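Lasso peptide isopeptidase AtxE2 (Asticcacaulis excentricus, PDB 5TXE) hydrolyses the isopeptide bond of the lasso peptides astexin-2 and astexin-3, opening the threaded knots into linear peptides. Local coordinates at residues A[452-457]-A[462-467]; A[91-96]-A[355-360]; A[110-113]-A[119-122]. The protein carries 1 engineered substitution. One frame throughout, in Å; residues are numbered along the deposited sequence.

Contact 1: A[452-457]-A[462-467]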
ATOM      1  N   ASN A 452      12.799   0.754  -1.024  1.00 24.13           N
ATOM      2  CA  ASN A 452      13.889   1.075  -1.933  1.00 27.00           C
ATOM      3  C   ASN A 452      13.879   2.544  -2.232  1.00 27.69           C
ATOM      4  O   ASN A 452      12.999   3.011  -2.945  1.00 29.52           O
ATOM      5  CB  ASN A 452      13.769   0.255  -3.203  1.00 27.80           C
ATOM      6  CG  ASN A 452      13.978  -1.243  -2.936  1.00 25.78           C
ATOM      7  OD1 ASN A 452      15.104  -1.687  -2.815  1.00 22.24           O
ATOM      8  ND2 ASN A 452      12.872  -1.999  -2.792  1.00 26.38           N
ATOM      9  N   PRO A 453      14.853   3.281  -1.701  1.00 26.25           N
ATOM     10  CA  PRO A 453      14.726   4.747  -1.559  1.00 27.18           C
ATOM     11  C   PRO A 453      15.054   5.555  -2.856  1.00 25.72           C
ATOM     12  O   PRO A 453      16.222   5.664  -3.268  1.00 25.22           O
ATOM     13  CB  PRO A 453      15.729   5.050  -0.463  1.00 24.48           C
ATOM     14  CG  PRO A 453      16.771   4.047  -0.653  1.00 24.30           C
ATOM     15  CD  PRO A 453      16.116   2.797  -1.138  1.00 26.15           C
ATOM     16  N   ILE A 454      14.033   6.092  -3.485  1.00 22.80           N
ATOM     17  CA  ILE A 454      14.151   6.481  -4.875  1.00 23.25           C
ATOM     18  C   ILE A 454      14.990   7.733  -4.991  1.00 24.76           C
ATOM     19  O   ILE A 454      15.984   7.758  -5.708  1.00 27.44           O
ATOM     20  CB  ILE A 454      12.745   6.681  -5.463  1.00 25.63           C
ATOM     21  CG1 ILE A 454      12.139   5.322  -5.684  1.00 22.76           C
ATOM     22  CG2 ILE A 454      12.812   7.447  -6.798  1.00 24.65           C
ATOM     23  CD1 ILE A 454      10.659   5.370  -5.897  1.00 25.42           C
ATOM     24  N   LEU A 455      14.636   8.755  -4.239  1.00 23.77           N
ATOM     25  CA  LEU A 455      15.363  10.003  -4.366  1.00 26.49           C
ATOM     26  C   LEU A 455      16.781   9.865  -3.859  1.00 27.39           C
ATOM     27  O   LEU A 455      17.691  10.298  -4.531  1.00 26.80           O
ATOM     28  CB  LEU A 455      14.575  11.158  -3.686  1.00 32.32           C
ATOM     29  CG  LEU A 455      13.113  11.375  -4.200  1.00 34.99           C
ATOM     30  CD1 LEU A 455      12.408  12.534  -3.460  1.00 33.31           C
ATOM     31  CD2 LEU A 455      13.123  11.668  -5.690  1.00 32.65           C
ATOM     32  N   PRO A 456      16.996   9.231  -2.666  1.00 27.17           N
ATOM     33  CA  PRO A 456      18.361   8.980  -2.273  1.00 26.28           C
ATOM     34  C   PRO A 456      19.186   8.178  -3.265  1.00 28.58           C
ATOM     35  O   PRO A 456      20.367   8.450  -3.428  1.00 27.55           O
ATOM     36  CB  PRO A 456      18.205   8.260  -0.952  1.00 30.84           C
ATOM     37  CG  PRO A 456      16.896   8.741  -0.409  1.00 28.52           C
ATOM     38  CD  PRO A 456      16.041   8.835  -1.614  1.00 28.16           C
ATOM     39  N   LEU A 457      18.591   7.216  -3.975  1.00 28.72           N
ATOM     40  CA  LEU A 457      19.351   6.507  -5.010  1.00 28.43           C
ATOM     41  C   LEU A 457      19.795   7.476  -6.143  1.00 30.68           C
ATOM     42  O   LEU A 457      20.942   7.426  -6.632  1.00 30.41           O
ATOM     43  CB  LEU A 457      18.530   5.375  -5.622  1.00 28.03           C
ATOM     44  CG  LEU A 457      18.538   4.056  -4.854  1.00 29.15           C
ATOM     45  CD1 LEU A 457      17.455   3.080  -5.285  1.00 27.28           C
ATOM     46  CD2 LEU A 457      19.877   3.401  -4.960  1.00 29.44           C
ATOM     47  N   PHE A 462      22.586   7.310  -9.388  1.00 30.91           N
ATOM     48  CA  PHE A 462      21.873   6.356 -10.226  1.00 27.38           C
ATOM     49  C   PHE A 462      20.737   7.023 -10.973  1.00 27.86           C
ATOM     50  O   PHE A 462      20.135   7.975 -10.474  1.00 29.36           O
ATOM     51  CB  PHE A 462      21.269   5.242  -9.373  1.00 28.06           C
ATOM     52  CG  PHE A 462      22.281   4.391  -8.709  1.00 25.79           C
ATOM     53  CD1 PHE A 462      22.846   3.341  -9.386  1.00 27.46           C
ATOM     54  CD2 PHE A 462      22.662   4.651  -7.415  1.00 25.94           C
ATOM     55  CE1 PHE A 462      23.795   2.558  -8.775  1.00 28.33           C
ATOM     56  CE2 PHE A 462      23.608   3.871  -6.777  1.00 24.98           C
ATOM     57  CZ  PHE A 462      24.169   2.830  -7.445  1.00 28.21           C
ATOM     58  N   ALA A 463      20.458   6.520 -12.179  1.00 26.71           N
ATOM     59  CA  ALA A 463      19.151   6.704 -12.784  1.00 28.35           C
ATOM     60  C   ALA A 463      18.261   5.716 -12.080  1.00 29.68           C
ATOM     61  O   ALA A 463      18.695   4.578 -11.808  1.00 27.11           O
ATOM     62  CB  ALA A 463      19.163   6.366 -14.268  1.00 28.02           C
ATOM     63  N   VAL A 464      17.049   6.146 -11.777  1.00 29.07           N
ATOM     64  CA  VAL A 464      16.091   5.288 -11.108  1.00 30.33           C
ATOM     65  C   VAL A 464      14.817   5.241 -11.950  1.00 28.83           C
ATOM     66  O   VAL A 464      14.293   6.273 -12.365  1.00 30.28           O
ATOM     67  CB  VAL A 464      15.722   5.801  -9.705  1.00 27.57           C
ATOM     68  CG1 VAL A 464      14.790   4.816  -9.026  1.00 28.44           C
ATOM     69  CG2 VAL A 464      16.950   5.993  -8.880  1.00 31.59           C
ATOM     70  N   LEU A 465      14.386   4.039 -12.239  1.00 26.43           N
ATOM     71  CA  LEU A 465      13.142   3.818 -12.886  1.00 28.17           C
ATOM     72  C   LEU A 465      12.158   3.396 -11.829  1.00 29.92           C
ATOM     73  O   LEU A 465      12.247   2.302 -11.285  1.00 30.31           O
ATOM     74  CB  LEU A 465      13.284   2.750 -13.953  1.00 29.67           C
ATOM     75  CG  LEU A 465      12.015   2.373 -14.700  1.00 31.45           C
ATOM     76  CD1 LEU A 465      11.472   3.503 -15.522  1.00 31.37           C
ATOM     77  CD2 LEU A 465      12.334   1.192 -15.605  1.00 32.69           C
ATOM     78  N   SER A 466      11.202   4.260 -11.581  1.00 29.11           N
ATOM     79  CA  SER A 466      10.069   3.973 -10.735  1.00 31.78           C
ATOM     80  C   SER A 466       8.985   3.385 -11.625  1.00 29.61           C
ATOM     81  O   SER A 466       8.221   4.103 -12.283  1.00 27.75           O
ATOM     82  CB  SER A 466       9.600   5.259 -10.055  1.00 32.34           C
ATOM     83  OG  SER A 466       8.534   5.018  -9.179  1.00 37.21           O
ATOM     84  N   PHE A 467       8.938   2.060 -11.613  1.00 27.29           N
ATOM     85  CA  PHE A 467       8.093   1.239 -12.470  1.00 28.93           C
ATOM     86  C   PHE A 467       6.691   1.119 -12.000  1.00 29.45           C
ATOM     87  O   PHE A 467       6.454   0.812 -10.856  1.00 29.49           O
ATOM     88  CB  PHE A 467       8.656  -0.173 -12.448  1.00 34.45           C
ATOM     89  CG  PHE A 467       7.961  -1.152 -13.328  1.00 32.13           C
ATOM     90  CD1 PHE A 467       7.699  -0.869 -14.656  1.00 32.24           C
ATOM     91  CD2 PHE A 467       7.674  -2.404 -12.851  1.00 33.13           C
ATOM     92  CE1 PHE A 467       7.074  -1.809 -15.479  1.00 31.39           C
ATOM     93  CE2 PHE A 467       7.068  -3.365 -13.668  1.00 33.31           C
ATOM     94  CZ  PHE A 467       6.788  -3.070 -14.991  1.00 33.06           C
TER
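Leu457 overlaps two side chains of segment 462-467, Phe462 just before the strand and Val464 on it: its CB rests on Val464 CG2 at 3.7 Å, while its CD2 reaches CD2 of the Phe462 ring at 3.9 Å. Val464 splits its two methyls between two helix residues. With CG1 anti to the backbone N (chi1 -176°), that methyl is turned to Ile454 CG2, 4.0 Å away, and CG2 is left facing Leu457. The segments are the helix and second strand of a beta-alpha-beta unit, strand 431-436, helix 454-459 and strand 463-467, in the alpha/beta-hydrolase domain that carries the catalytic residues. The short return from helix to strand is fixed by a backbone bond from Phe462 N to Leu457 O, 3.2 Å. The same oxygen lies in plane at the edge of the Phe462 ring, 3.4 Å from its CD2, and Phe657 and Met662 of helix 643-662 also pack on this ring. Toward the other end of the strand, Ile454 CD1, a methyl, touches Ser466 OG at 3.9 Å; the hydroxyl has its hydrogen bond to Ser440 OG.

Contact 2: A[91-96]-A[355-360]; sequences KATDGA and ERQAKR
Arg360 reaches across to the backbone of Thr93, its NH2 donating to Thr93 O over a very short 2.5 Å. This joins two turns at the ends of beta hairpins from separate antiparallel sheets: a type I turn from Ala92 to Gly95, following strand 83-92, and a type II' turn from Gln357 to Arg360, linking strands 350-357 and 360-367. The carbonyl oxygen sits at the edge of the guanidinium, near its plane. On the same group NH1 turns back to Gln357 OE1, again very short at 2.5 Å, so one guanidinium appears to link its own turn to the neighbouring one, though lengths this short leave its exact placement doubtful. Bends at chi2 and chi3 (-134° and -78°) swing the arginine chain round to serve both acceptors. Gln357 NE2 comes within 3.1 Å of Thr93 OG1, but the angle is too poor for a hydrogen bond; the threonine hydroxyl is instead bonded to Gly67 O, to which NE2 also makes a weak bond. The loop before strand 69-78 receives side chains from both turns. Behind the first shell, Arg360 N to Gln357 O closes the turn, and the return bond from Gln357 N to Arg360 O makes the two a hydrogen-bonded pair. Beyond Thr93 is an Asx turn: Asp94 OD1 accepts from Ala96 N at 2.8 Å, 37° out of the carboxylate plane.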
ATOM      1  N   LYS A  91      -7.319  21.215  11.933  1.00 36.30           N
ATOM      2  CA  LYS A  91      -6.910  22.372  11.129  1.00 37.72           C
ATOM      3  C   LYS A  91      -8.168  23.045  10.536  1.00 37.35           C
ATOM      4  O   LYS A  91      -9.037  22.360   9.981  1.00 42.12           O
ATOM      5  CB  LYS A  91      -6.018  21.898  10.011  1.00 39.89           C
ATOM      6  CG  LYS A  91      -5.758  22.916   8.927  1.00 40.81           C
ATOM      7  CD  LYS A  91      -4.898  24.049   9.431  1.00 40.37           C
ATOM      8  CE  LYS A  91      -4.340  24.800   8.227  1.00 41.70           C
ATOM      9  NZ  LYS A  91      -3.425  25.873   8.624  1.00 45.51           N
ATOM     10  N   ALA A  92      -8.276  24.357  10.669  1.00 36.25           N
ATOM     11  CA  ALA A  92      -9.444  25.088  10.106  1.00 39.25           C
ATOM     12  C   ALA A  92      -9.371  25.014   8.607  1.00 36.71           C
ATOM     13  O   ALA A  92      -8.305  25.243   8.021  1.00 37.69           O
ATOM     14  CB  ALA A  92      -9.451  26.538  10.552  1.00 41.32           C
ATOM     15  N   THR A  93     -10.489  24.683   7.979  1.00 37.26           N
ATOM     16  CA  THR A  93     -10.493  24.549   6.541  1.00 42.11           C
ATOM     17  C   THR A  93     -10.353  25.881   5.817  1.00 44.51           C
ATOM     18  O   THR A  93     -10.003  25.881   4.656  1.00 42.49           O
ATOM     19  CB  THR A  93     -11.716  23.813   6.048  1.00 44.80           C
ATOM     20  OG1 THR A  93     -12.883  24.487   6.520  1.00 47.69           O
ATOM     21  CG2 THR A  93     -11.723  22.435   6.610  1.00 40.58           C
ATOM     22  N   ASP A  94     -10.518  27.011   6.486  1.00 46.06           N
ATOM     23  CA  ASP A  94     -10.297  28.323   5.803  1.00 50.51           C
ATOM     24  C   ASP A  94      -8.843  28.737   5.653  1.00 51.70           C
ATOM     25  O   ASP A  94      -8.547  29.743   5.044  1.00 45.78           O
ATOM     26  CB  ASP A  94     -11.103  29.462   6.479  1.00 52.82           C
ATOM     27  CG  ASP A  94     -10.611  29.816   7.883  1.00 60.73           C
ATOM     28  OD1 ASP A  94      -9.474  29.478   8.282  1.00 67.08           O
ATOM     29  OD2 ASP A  94     -11.401  30.449   8.615  1.00 65.73           O
ATOM     30  N   GLY A  95      -7.919  27.993   6.248  1.00 53.98           N
ATOM     31  CA  GLY A  95      -6.514  28.308   6.058  1.00 47.34           C
ATOM     32  C   GLY A  95      -5.954  29.407   6.923  1.00 53.03           C
ATOM     33  O   GLY A  95      -4.768  29.670   6.861  1.00 56.25           O
ATOM     34  N   ALA A  96      -6.770  30.034   7.762  1.00 54.79           N
ATOM     35  CA  ALA A  96      -6.350  31.261   8.461  1.00 55.51           C
ATOM     36  C   ALA A  96      -5.607  31.028   9.786  1.00 57.93           C
ATOM     37  O   ALA A  96      -4.902  31.918  10.258  1.00 59.66           O
ATOM     38  CB  ALA A  96      -7.563  32.146   8.700  1.00 57.82           C
ATOM     39  N   GLU A 355     -13.343  14.838   1.088  1.00 33.04           N
ATOM     40  CA  GLU A 355     -14.689  15.101   1.601  1.00 33.17           C
ATOM     41  C   GLU A 355     -15.118  16.541   1.244  1.00 36.04           C
ATOM     42  O   GLU A 355     -14.260  17.477   1.136  1.00 30.73           O
ATOM     43  CB  GLU A 355     -14.726  14.924   3.112  1.00 37.40           C
ATOM     44  CG  GLU A 355     -14.616  13.458   3.558  1.00 39.08           C
ATOM     45  CD  GLU A 355     -14.924  13.270   5.053  1.00 43.22           C
ATOM     46  OE1 GLU A 355     -15.065  14.270   5.794  1.00 45.00           O
ATOM     47  OE2 GLU A 355     -15.000  12.113   5.508  1.00 47.89           O
ATOM     48  N   ARG A 356     -16.428  16.737   1.025  1.00 38.08           N
ATOM     49  CA  ARG A 356     -16.911  18.048   0.522  1.00 39.48           C
ATOM     50  C   ARG A 356     -17.415  18.943   1.630  1.00 37.63           C
ATOM     51  O   ARG A 356     -18.115  18.496   2.522  1.00 36.38           O
ATOM     52  CB  ARG A 356     -18.009  17.828  -0.507  1.00 42.88           C
ATOM     53  CG  ARG A 356     -18.488  19.079  -1.250  1.00 42.58           C
ATOM     54  CD  ARG A 356     -19.544  18.757  -2.313  1.00 40.64           C
ATOM     55  NE  ARG A 356     -20.738  18.158  -1.737  1.00 39.54           N
ATOM     56  CZ  ARG A 356     -21.652  18.837  -1.054  1.00 39.83           C
ATOM     57  NH1 ARG A 356     -21.590  20.174  -0.941  1.00 42.19           N
ATOM     58  NH2 ARG A 356     -22.660  18.186  -0.529  1.00 43.12           N
ATOM     59  N   GLN A 357     -17.002  20.199   1.568  1.00 40.36           N
ATOM     60  CA  GLN A 357     -17.607  21.305   2.326  1.00 46.86           C
ATOM     61  C   GLN A 357     -18.069  22.376   1.310  1.00 39.46           C
ATOM     62  O   GLN A 357     -17.235  23.084   0.712  1.00 35.58           O
ATOM     63  CB  GLN A 357     -16.581  21.971   3.266  1.00 52.00           C
ATOM     64  CG  GLN A 357     -17.029  23.326   3.859  1.00 56.90           C
ATOM     65  CD  GLN A 357     -15.933  24.379   3.808  1.00 63.00           C
ATOM     66  OE1 GLN A 357     -15.451  24.738   2.728  1.00 78.69           O
ATOM     67  NE2 GLN A 357     -15.536  24.892   4.964  1.00 63.91           N
ATOM     68  N   ALA A 358     -19.383  22.536   1.206  1.00 39.23           N
ATOM     69  CA  ALA A 358     -20.000  23.449   0.250  1.00 41.07           C
ATOM     70  C   ALA A 358     -19.427  23.249  -1.154  1.00 39.64           C
ATOM     71  O   ALA A 358     -19.610  22.172  -1.725  1.00 41.49           O
ATOM     72  CB  ALA A 358     -19.845  24.891   0.718  1.00 41.65           C
ATOM     73  N   LYS A 359     -18.681  24.236  -1.669  1.00 43.57           N
ATOM     74  CA  LYS A 359     -18.073  24.164  -2.991  1.00 50.08           C
ATOM     75  C   LYS A 359     -16.533  23.971  -2.992  1.00 49.71           C
ATOM     76  O   LYS A 359     -15.820  24.287  -3.968  1.00 41.63           O
ATOM     77  CB  LYS A 359     -18.514  25.381  -3.790  1.00 60.75           C
ATOM     78  CG  LYS A 359     -19.859  25.117  -4.431  1.00 65.89           C
ATOM     79  CD  LYS A 359     -20.376  26.346  -5.131  1.00 70.08           C
ATOM     80  CE  LYS A 359     -21.870  26.158  -5.351  1.00 79.80           C
ATOM     81  NZ  LYS A 359     -22.518  27.384  -5.868  1.00 72.83           N
ATOM     82  N   ARG A 360     -16.035  23.400  -1.895  1.00 50.29           N
ATOM     83  CA  ARG A 360     -14.675  22.856  -1.880  1.00 51.45           C
ATOM     84  C   ARG A 360     -14.639  21.361  -1.517  1.00 46.25           C
ATOM     85  O   ARG A 360     -15.479  20.817  -0.800  1.00 38.30           O
ATOM     86  CB  ARG A 360     -13.687  23.705  -1.052  1.00 59.62           C
ATOM     87  CG  ARG A 360     -14.312  24.603  -0.015  1.00 69.22           C
ATOM     88  CD  ARG A 360     -13.719  26.006  -0.052  1.00 77.89           C
ATOM     89  NE  ARG A 360     -12.405  26.108   0.594  1.00 75.69           N
ATOM     90  CZ  ARG A 360     -12.196  25.999   1.909  1.00 71.63           C
ATOM     91  NH1 ARG A 360     -13.185  25.753   2.773  1.00 60.94           N
ATOM     92  NH2 ARG A 360     -10.959  26.125   2.365  1.00 84.21           N
TER

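Contact 3: A[110-113]-A[119-122]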
ATOM      1  N   PHE A 110      -1.446  -1.945  13.736  1.00 22.97           N
ATOM      2  CA  PHE A 110      -1.432  -2.655  12.482  1.00 24.49           C
ATOM      3  C   PHE A 110      -2.837  -2.756  11.864  1.00 24.83           C
ATOM      4  O   PHE A 110      -3.801  -3.007  12.560  1.00 24.93           O
ATOM      5  CB  PHE A 110      -0.876  -4.057  12.667  1.00 23.50           C
ATOM      6  CG  PHE A 110       0.595  -4.077  12.928  1.00 23.14           C
ATOM      7  CD1 PHE A 110       1.490  -3.627  11.982  1.00 24.41           C
ATOM      8  CD2 PHE A 110       1.093  -4.559  14.147  1.00 26.62           C
ATOM      9  CE1 PHE A 110       2.867  -3.606  12.218  1.00 23.14           C
ATOM     10  CE2 PHE A 110       2.460  -4.549  14.400  1.00 26.80           C
ATOM     11  CZ  PHE A 110       3.338  -4.056  13.426  1.00 25.69           C
ATOM     12  N   TRP A 111      -2.905  -2.644  10.552  1.00 22.68           N
ATOM     13  CA  TRP A 111      -4.119  -2.961   9.833  1.00 24.76           C
ATOM     14  C   TRP A 111      -4.228  -4.459   9.739  1.00 23.97           C
ATOM     15  O   TRP A 111      -3.356  -5.090   9.167  1.00 26.08           O
ATOM     16  CB  TRP A 111      -4.012  -2.356   8.425  1.00 26.07           C
ATOM     17  CG  TRP A 111      -5.271  -2.383   7.592  1.00 29.41           C
ATOM     18  CD1 TRP A 111      -6.468  -2.987   7.891  1.00 31.45           C
ATOM     19  CD2 TRP A 111      -5.438  -1.778   6.302  1.00 31.64           C
ATOM     20  NE1 TRP A 111      -7.352  -2.793   6.854  1.00 29.02           N
ATOM     21  CE2 TRP A 111      -6.740  -2.056   5.875  1.00 31.47           C
ATOM     22  CE3 TRP A 111      -4.598  -1.027   5.463  1.00 30.45           C
ATOM     23  CZ2 TRP A 111      -7.256  -1.542   4.682  1.00 32.47           C
ATOM     24  CZ3 TRP A 111      -5.089  -0.567   4.257  1.00 31.92           C
ATOM     25  CH2 TRP A 111      -6.413  -0.826   3.882  1.00 30.82           C
ATOM     26  N   THR A 112      -5.251  -5.055  10.330  1.00 25.74           N
ATOM     27  CA  THR A 112      -5.438  -6.493  10.242  1.00 27.51           C
ATOM     28  C   THR A 112      -6.829  -6.776   9.783  1.00 28.89           C
ATOM     29  O   THR A 112      -7.728  -5.982  10.006  1.00 29.21           O
ATOM     30  CB  THR A 112      -5.233  -7.248  11.610  1.00 33.25           C
ATOM     31  OG1 THR A 112      -6.118  -6.764  12.624  1.00 33.07           O
ATOM     32  CG2 THR A 112      -3.796  -7.120  12.082  1.00 34.81           C
ATOM     33  N   ILE A 113      -7.005  -7.898   9.105  1.00 31.57           N
ATOM     34  CA  ILE A 113      -8.332  -8.358   8.648  1.00 30.44           C
ATOM     35  C   ILE A 113      -8.428  -9.885   8.710  1.00 30.47           C
ATOM     36  O   ILE A 113      -7.384 -10.586   8.768  1.00 31.91           O
ATOM     37  CB  ILE A 113      -8.606  -7.967   7.158  1.00 35.03           C
ATOM     38  CG1 ILE A 113      -7.533  -8.544   6.221  1.00 38.60           C
ATOM     39  CG2 ILE A 113      -8.708  -6.470   6.960  1.00 33.69           C
ATOM     40  CD1 ILE A 113      -7.981  -8.590   4.743  1.00 42.19           C
ATOM     41  N   ALA A 119      -9.671 -15.730  11.422  1.00 27.08           N
ATOM     42  CA  ALA A 119     -10.258 -14.518  12.000  1.00 30.20           C
ATOM     43  C   ALA A 119      -9.325 -13.297  11.967  1.00 30.03           C
ATOM     44  O   ALA A 119      -9.773 -12.144  11.915  1.00 27.60           O
ATOM     45  CB  ALA A 119     -10.714 -14.791  13.423  1.00 31.70           C
ATOM     46  N   ARG A 120      -8.025 -13.552  11.944  1.00 29.84           N
ATOM     47  CA  ARG A 120      -7.062 -12.500  11.830  1.00 31.25           C
ATOM     48  C   ARG A 120      -5.807 -12.970  11.116  1.00 31.03           C
ATOM     49  O   ARG A 120      -5.061 -13.694  11.670  1.00 32.47           O
ATOM     50  CB  ARG A 120      -6.659 -12.035  13.215  1.00 38.33           C
ATOM     51  CG  ARG A 120      -5.780 -10.806  13.146  1.00 44.78           C
ATOM     52  CD  ARG A 120      -5.722 -10.093  14.459  1.00 48.23           C
ATOM     53  NE  ARG A 120      -4.723 -10.730  15.304  1.00 53.54           N
ATOM     54  CZ  ARG A 120      -4.606 -10.481  16.609  1.00 58.76           C
ATOM     55  NH1 ARG A 120      -5.439  -9.617  17.213  1.00 54.77           N
ATOM     56  NH2 ARG A 120      -3.662 -11.095  17.314  1.00 56.73           N
ATOM     57  N   ASN A 121      -5.586 -12.552   9.877  1.00 32.17           N
ATOM     58  CA  ASN A 121      -4.448 -13.010   9.117  1.00 33.32           C
ATOM     59  C   ASN A 121      -3.189 -12.355   9.721  1.00 34.05           C
ATOM     60  O   ASN A 121      -3.294 -11.409  10.480  1.00 31.67           O
ATOM     61  CB  ASN A 121      -4.649 -12.621   7.639  1.00 35.76           C
ATOM     62  CG  ASN A 121      -3.722 -13.370   6.669  1.00 39.32           C
ATOM     63  OD1 ASN A 121      -3.264 -14.485   6.949  1.00 33.92           O
ATOM     64  ND2 ASN A 121      -3.436 -12.738   5.514  1.00 34.84           N
ATOM     65  N   ALA A 122      -2.004 -12.827   9.374  1.00 35.99           N
ATOM     66  CA  ALA A 122      -0.820 -12.081   9.773  1.00 35.93           C
ATOM     67  C   ALA A 122      -0.905 -10.623   9.233  1.00 31.64           C
ATOM     68  O   ALA A 122      -1.375 -10.409   8.149  1.00 31.21           O
ATOM     69  CB  ALA A 122       0.429 -12.762   9.265  1.00 44.37           C
TER
HETATM   70  O   HOH W   1      -4.420  -9.111   8.921  1.00 39.10           O
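Thr112 and Arg120 face each other through the threonine hydroxyl end and the aliphatic part of the arginine, the two side chains running askew rather than alongside. Arg120 CG lies 3.9 Å from Thr112 CB, and its CD is 3.8 Å from Thr112 OG1, so the touch is made by methylenes and not by the guanidinium. With CG placed anti to the backbone N (chi1 -173°), the arginine chain runs out past Thr112 before bending at chi3. Phe192 of helix 190-202 also packs against Arg120. With an alanine here, Thr112 CB and OG1 are likely to lose their methylene cover, leaving a gap where the chain also meets Phe192. Both segments belong to the long irregular loop between strands 100-104 and 133-134, which carries Trp116, a residue important for activity that binds astexin-3. The loop doubles back on itself through a nearly straight bond from Asn121 N to Ile113 O (2.9 Å, 176°). Asn121 CB packs at 3.6 Å from that same oxygen, while its ND2 turns to the bound peptide and bonds to the peptide backbone. Ile113 packs on an apolar side chain of the peptide. A water bridges the two segments: it accepts from Ile113 N at 2.9 Å and lies 3.0 Å from Asn121 O, to which it can donate, though it has more acceptors near it than protons.

Overall arrangement
The three contacts lie far apart and none touches another. Contact 3 borders the bound astexin: the side chain of Asn121 is about 4 Å from that of Trp116 and about 8 Å from that of Asn562, both important for activity. Contact 1 lies across the centre of the chain from it, with nearest atoms about 17 Å apart, yet it too approaches the catalytic machinery, the Ser466 side chain being about 9 Å from that of Tyr438, which stabilises the alkoxide intermediate. Contact 2 is remote from these sites, its centre 35 Å from that of contact 1 and 34 Å from that of contact 3. In sequence, contact 3 falls between the two segments of contact 2, and contact 1 follows both.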